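Local coordinates for protein phosphorylated carbohydrates phosphatase TM_1254 (Thermotoga maritima msb8, PDB 3KBB) that removes phosphate from a range of phosphorylated sugars, among them erythrose 4-phosphate and fructose 6-phosphate, as a metal-dependent member of the HAD-like hydrolase superfamily, at residues A[13-16]-A[17-21]; A[73-76]-A[77-81]. All blocks are in the same frame, centred on the assembly; numbering follows the deposited sequence.

From the N terminus, the chain leaves strand 3-7, which carries the probable nucleophile Asp-7, and soon reaches contact 1, where 13-16 turns into helix 19-29. Contact 2 lies further along, within helix 64-82, before the chain returns to the sheet. Each contact closes just a turn or two of backbone, and the two follow in series, neither nested nor crossed. In space their centres are about 10 Å apart. Tyr-19 OH and Lys-75 NZ stand 2.8 Å apart in a probable hydrogen bond, while Phe-79 packs on Thr-15 and Tyr-19. The entry to the first helix is thus fastened to the last turns of helix 64-82.

Contact 1: A[13-16]-A[17-21]; sequences MDTE and PLYFE
Tyr-19 lies alongside Thr-15, and the edge of its ring faces the backbone: CD1 comes within 3.2 Å of Thr-15 O, close to the ring plane, where the slightly positive aromatic hydrogens suit a carbonyl oxygen. One atom farther out, Tyr-19 CE1 passes 3.8 Å from Thr-15 OG1. Thr-15 O also accepts from Leu-18 N at 2.8 Å, and the next carbonyl, Glu-16 O, accepts from Tyr-19 N at 3.1 Å. These are two successive type I turns, each closed three residues on. Glu-16 O has another partner, a water that bonds onward to Phe-20 N and so spans the gap where a four-residue helical bond would fall.

Pro-17 suits this first bend because its ring fixes phi and its nitrogen has no hydrogen to satisfy. The ring is flanked by Asp-14, whose CB lies 3.8 Å from Pro-17 CD, and by Glu-16, where a bend at chi2 (-90°) folds the carboxylate back until OE1 is also 3.8 Å from Pro-17 CD.

The polar ends are held from outside. Thr-15 OG1, set between its backbone N and carbonyl carbon (chi1 60°), bonds to Asp-9; Asp-14 OD1 takes Asn-86 ND2; and the Tyr-19 hydroxyl reaches Lys-75. Leu-18 packs on Val-78 and Leu-82. With the sheet strand behind it and helix 19-29 ahead, this is the linker of a HAD hydrolase, where the chain leaves the Rossmann-like core for its helical cap.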
loop_
_atom_site.group_PDB
_atom_site.type_symbol
_atom_site.label_atom_id
_atom_site.label_comp_id
_atom_site.label_asym_id
_atom_site.label_seq_id
_atom_site.Cartn_x
_atom_site.Cartn_y
_atom_site.Cartn_z
HETATM N N MSE A 13 4.468 -4.546 2.219
HETATM C CA MSE A 13 3.916 -5.090 3.440
HETATM C C MSE A 13 2.419 -4.798 3.407
HETATM O O MSE A 13 1.954 -3.999 2.591
HETATM C CB MSE A 13 4.607 -4.502 4.676
HETATM C CG MSE A 13 4.299 -3.061 4.997
HETATM SE SE MSE A 13 4.835 -1.681 3.696
HETATM C CE MSE A 13 3.063 -0.947 3.840
ATOM N N ASP A 14 1.667 -5.525 4.227
ATOM C CA ASP A 14 0.199 -5.452 4.166
ATOM C C ASP A 14 -0.410 -4.975 5.499
ATOM O O ASP A 14 -0.373 -5.697 6.501
ATOM C CB ASP A 14 -0.406 -6.831 3.848
ATOM C CG ASP A 14 0.129 -7.449 2.573
ATOM O OD1 ASP A 14 0.572 -6.722 1.665
ATOM O OD2 ASP A 14 0.069 -8.691 2.487
ATOM N N THR A 15 -0.983 -3.785 5.507
ATOM C CA THR A 15 -1.594 -3.281 6.754
ATOM C C THR A 15 -3.039 -3.713 6.905
ATOM O O THR A 15 -3.543 -3.819 8.051
ATOM C CB THR A 15 -1.545 -1.754 6.872
ATOM O OG1 THR A 15 -2.250 -1.157 5.761
ATOM C CG2 THR A 15 -0.077 -1.266 6.934
ATOM N N GLU A 16 -3.702 -3.922 5.758
ATOM C CA GLU A 16 -5.157 -4.201 5.761
ATOM C C GLU A 16 -5.506 -5.322 6.742
ATOM O O GLU A 16 -6.457 -5.166 7.497
ATOM C CB GLU A 16 -5.717 -4.474 4.360
ATOM C CG GLU A 16 -7.283 -4.538 4.287
ATOM C CD GLU A 16 -7.873 -5.936 4.516
ATOM O OE1 GLU A 16 -7.121 -6.940 4.500
ATOM O OE2 GLU A 16 -9.109 -6.024 4.707
ATOM N N PRO A 17 -4.747 -6.435 6.740
ATOM C CA PRO A 17 -5.101 -7.530 7.664
ATOM C C PRO A 17 -4.977 -7.181 9.153
ATOM O O PRO A 17 -5.514 -7.908 9.989
ATOM C CB PRO A 17 -4.086 -8.621 7.327
ATOM C CG PRO A 17 -3.630 -8.314 5.969
ATOM C CD PRO A 17 -3.602 -6.826 5.893
ATOM N N LEU A 18 -4.257 -6.120 9.477
ATOM C CA LEU A 18 -4.094 -5.724 10.889
ATOM C C LEU A 18 -5.138 -4.749 11.380
ATOM O O LEU A 18 -5.108 -4.367 12.557
ATOM C CB LEU A 18 -2.721 -5.115 11.137
ATOM C CG LEU A 18 -1.511 -5.995 10.762
ATOM C CD1 LEU A 18 -0.217 -5.219 10.924
ATOM C CD2 LEU A 18 -1.500 -7.226 11.600
ATOM N N TYR A 19 -6.020 -4.298 10.488
ATOM C CA TYR A 19 -7.038 -3.337 10.895
ATOM C C TYR A 19 -7.991 -3.915 11.933
ATOM O O TYR A 19 -8.423 -3.194 12.830
ATOM C CB TYR A 19 -7.795 -2.813 9.687
ATOM C CG TYR A 19 -7.137 -1.577 9.140
ATOM C CD1 TYR A 19 -5.841 -1.636 8.613
ATOM C CD2 TYR A 19 -7.789 -0.353 9.166
ATOM C CE1 TYR A 19 -5.212 -0.498 8.121
ATOM C CE2 TYR A 19 -7.162 0.803 8.693
ATOM C CZ TYR A 19 -5.877 0.706 8.154
ATOM O OH TYR A 19 -5.275 1.842 7.679
ATOM N N PHE A 20 -8.328 -5.198 11.800
ATOM C CA PHE A 20 -9.232 -5.816 12.765
ATOM C C PHE A 20 -8.668 -5.693 14.174
ATOM O O PHE A 20 -9.339 -5.162 15.063
ATOM C CB PHE A 20 -9.594 -7.269 12.422
ATOM C CG PHE A 20 -10.444 -7.916 13.478
ATOM C CD1 PHE A 20 -11.802 -7.596 13.580
ATOM C CD2 PHE A 20 -9.881 -8.781 14.412
ATOM C CE1 PHE A 20 -12.598 -8.164 14.591
ATOM C CE2 PHE A 20 -10.659 -9.348 15.416
ATOM C CZ PHE A 20 -12.012 -9.029 15.511
ATOM N N GLU A 21 -7.428 -6.147 14.377
ATOM C CA GLU A 21 -6.805 -6.044 15.690
ATOM C C GLU A 21 -6.723 -4.607 16.237
ATOM O O GLU A 21 -6.996 -4.363 17.429
ATOM C CB GLU A 21 -5.436 -6.752 15.715
ATOM C CG GLU A 21 -4.750 -6.711 17.058
ATOM C CD GLU A 21 -5.603 -7.288 18.190
ATOM O OE1 GLU A 21 -6.517 -8.111 17.913
ATOM O OE2 GLU A 21 -5.319 -6.942 19.360
HETATM O O HOH W 1 -8.482 -6.322 8.988
#

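Contact 2: A[73-76]-A[77-81]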
loop_
_atom_site.group_PDB
_atom_site.type_symbol
_atom_site.label_atom_id
_atom_site.label_comp_id
_atom_site.label_asym_id
_atom_site.label_seq_id
_atom_site.Cartn_x
_atom_site.Cartn_y
_atom_site.Cartn_z
ATOM N N GLU A 73 -3.518 5.809 18.103
ATOM C CA GLU A 73 -2.658 5.135 19.084
ATOM C C GLU A 73 -2.625 3.605 18.923
ATOM O O GLU A 73 -1.543 2.995 18.933
ATOM C CB GLU A 73 -3.100 5.515 20.508
ATOM C CG GLU A 73 -2.531 4.626 21.628
ATOM C CD GLU A 73 -3.061 4.976 23.014
ATOM O OE1 GLU A 73 -4.302 5.000 23.210
ATOM O OE2 GLU A 73 -2.226 5.212 23.917
ATOM N N GLU A 74 -3.801 2.996 18.779
ATOM C CA GLU A 74 -3.891 1.543 18.639
ATOM C C GLU A 74 -3.305 1.021 17.318
ATOM O O GLU A 74 -2.668 -0.039 17.293
ATOM C CB GLU A 74 -5.336 1.054 18.838
ATOM C CG GLU A 74 -5.959 1.411 20.198
ATOM C CD GLU A 74 -5.276 0.784 21.432
ATOM O OE1 GLU A 74 -4.212 0.107 21.328
ATOM O OE2 GLU A 74 -5.840 0.993 22.542
ATOM N N LYS A 75 -3.506 1.757 16.225
ATOM C CA LYS A 75 -2.884 1.394 14.945
ATOM C C LYS A 75 -1.350 1.405 15.033
ATOM O O LYS A 75 -0.688 0.507 14.519
ATOM C CB LYS A 75 -3.371 2.303 13.813
ATOM C CG LYS A 75 -4.791 2.015 13.382
ATOM C CD LYS A 75 -5.311 3.013 12.338
ATOM C CE LYS A 75 -4.797 2.686 10.921
ATOM N NZ LYS A 75 -5.473 3.546 9.913
ATOM N N LYS A 76 -0.793 2.411 15.706
ATOM C CA LYS A 76 0.655 2.509 15.874
ATOM C C LYS A 76 1.205 1.294 16.590
ATOM O O LYS A 76 2.203 0.719 16.163
ATOM C CB LYS A 76 1.032 3.791 16.647
ATOM C CG LYS A 76 1.059 5.061 15.792
ATOM C CD LYS A 76 2.190 5.016 14.752
ATOM C CE LYS A 76 2.696 6.412 14.384
ATOM N NZ LYS A 76 1.646 7.268 13.762
ATOM N N ARG A 77 0.545 0.915 17.679
ATOM C CA ARG A 77 0.953 -0.206 18.504
ATOM C C ARG A 77 0.868 -1.509 17.738
ATOM O O ARG A 77 1.821 -2.293 17.745
ATOM C CB ARG A 77 0.069 -0.297 19.740
ATOM C CG ARG A 77 0.256 0.846 20.718
ATOM C CD ARG A 77 -0.473 0.556 22.022
ATOM N NE ARG A 77 -0.898 1.771 22.718
ATOM C CZ ARG A 77 -0.129 2.504 23.521
ATOM N NH1 ARG A 77 1.140 2.169 23.744
ATOM N NH2 ARG A 77 -0.633 3.587 24.102
ATOM N N VAL A 78 -0.279 -1.738 17.101
ATOM C CA VAL A 78 -0.498 -2.950 16.335
ATOM C C VAL A 78 0.524 -3.035 15.194
ATOM O O VAL A 78 1.144 -4.090 15.005
ATOM C CB VAL A 78 -1.963 -3.069 15.817
ATOM C CG1 VAL A 78 -2.147 -4.292 14.922
ATOM C CG2 VAL A 78 -2.948 -3.146 17.001
ATOM N N PHE A 79 0.704 -1.933 14.451
ATOM C CA PHE A 79 1.592 -1.958 13.265
ATOM C C PHE A 79 3.011 -2.174 13.744
ATOM O O PHE A 79 3.748 -3.035 13.231
ATOM C CB PHE A 79 1.496 -0.665 12.448
ATOM C CG PHE A 79 0.210 -0.513 11.662
ATOM C CD1 PHE A 79 -0.830 -1.441 11.764
ATOM C CD2 PHE A 79 0.040 0.575 10.826
ATOM C CE1 PHE A 79 -2.015 -1.282 11.050
ATOM C CE2 PHE A 79 -1.154 0.751 10.123
ATOM C CZ PHE A 79 -2.172 -0.183 10.219
ATOM N N SER A 80 3.384 -1.416 14.767
ATOM C CA SER A 80 4.691 -1.573 15.366
ATOM C C SER A 80 4.935 -3.017 15.795
ATOM O O SER A 80 5.992 -3.579 15.513
ATOM C CB SER A 80 4.865 -0.601 16.537
ATOM O OG SER A 80 5.929 -1.030 17.373
ATOM N N GLU A 81 3.948 -3.634 16.439
ATOM C CA GLU A 81 4.105 -5.010 16.919
ATOM C C GLU A 81 4.092 -6.041 15.778
ATOM O O GLU A 81 4.933 -6.950 15.738
ATOM C CB GLU A 81 3.034 -5.364 17.961
ATOM C CG GLU A 81 3.366 -6.630 18.797
ATOM C CD GLU A 81 2.150 -7.274 19.464
ATOM O OE1 GLU A 81 1.267 -6.541 19.989
ATOM O OE2 GLU A 81 2.083 -8.527 19.458
#
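Helix 64-82 is an amphipathic helix of the HAD cap, and here Glu-73, Glu-74 and Arg-77 form a salt-bridge network on one flank while Lys-75 and Phe-79 lie alongside each other on another. Arg-77 runs extended from CG to NE beside Glu-73, presenting the edge of its guanidinium to OE2 with the two planes 44° apart. The modelled 2.3 Å from Glu-73 OE2 to Arg-77 NH2 is too short to be trusted as a length. Glu-74 OE1 adds a long bridge, 4.0 Å from Arg-77 NE. The backbone keeps ordinary i to i+4 helical bonds, such as Val-78 N to Glu-74 O at 2.9 Å.

The Phe-79 ring has Lys-75 C over one face, off toward its rim, and Lys-75 CE sits 4.0 Å from Phe-79 CZ. A lysine suits this place because its chain runs alongside the ring, touching the far end of it through CE, while NZ goes on to Glu-47 and Tyr-19. With an alanine at Phe-79, Lys-75 CE would probably lose its aromatic neighbour and a gap would open against Thr-15 and Leu-18. The chemistry implies a helix whose Arg-77 pairs with glutamates of its own preceding turn, whose Lys-75 sends its charge across to Glu-47, and whose Phe-79 packs on the linker.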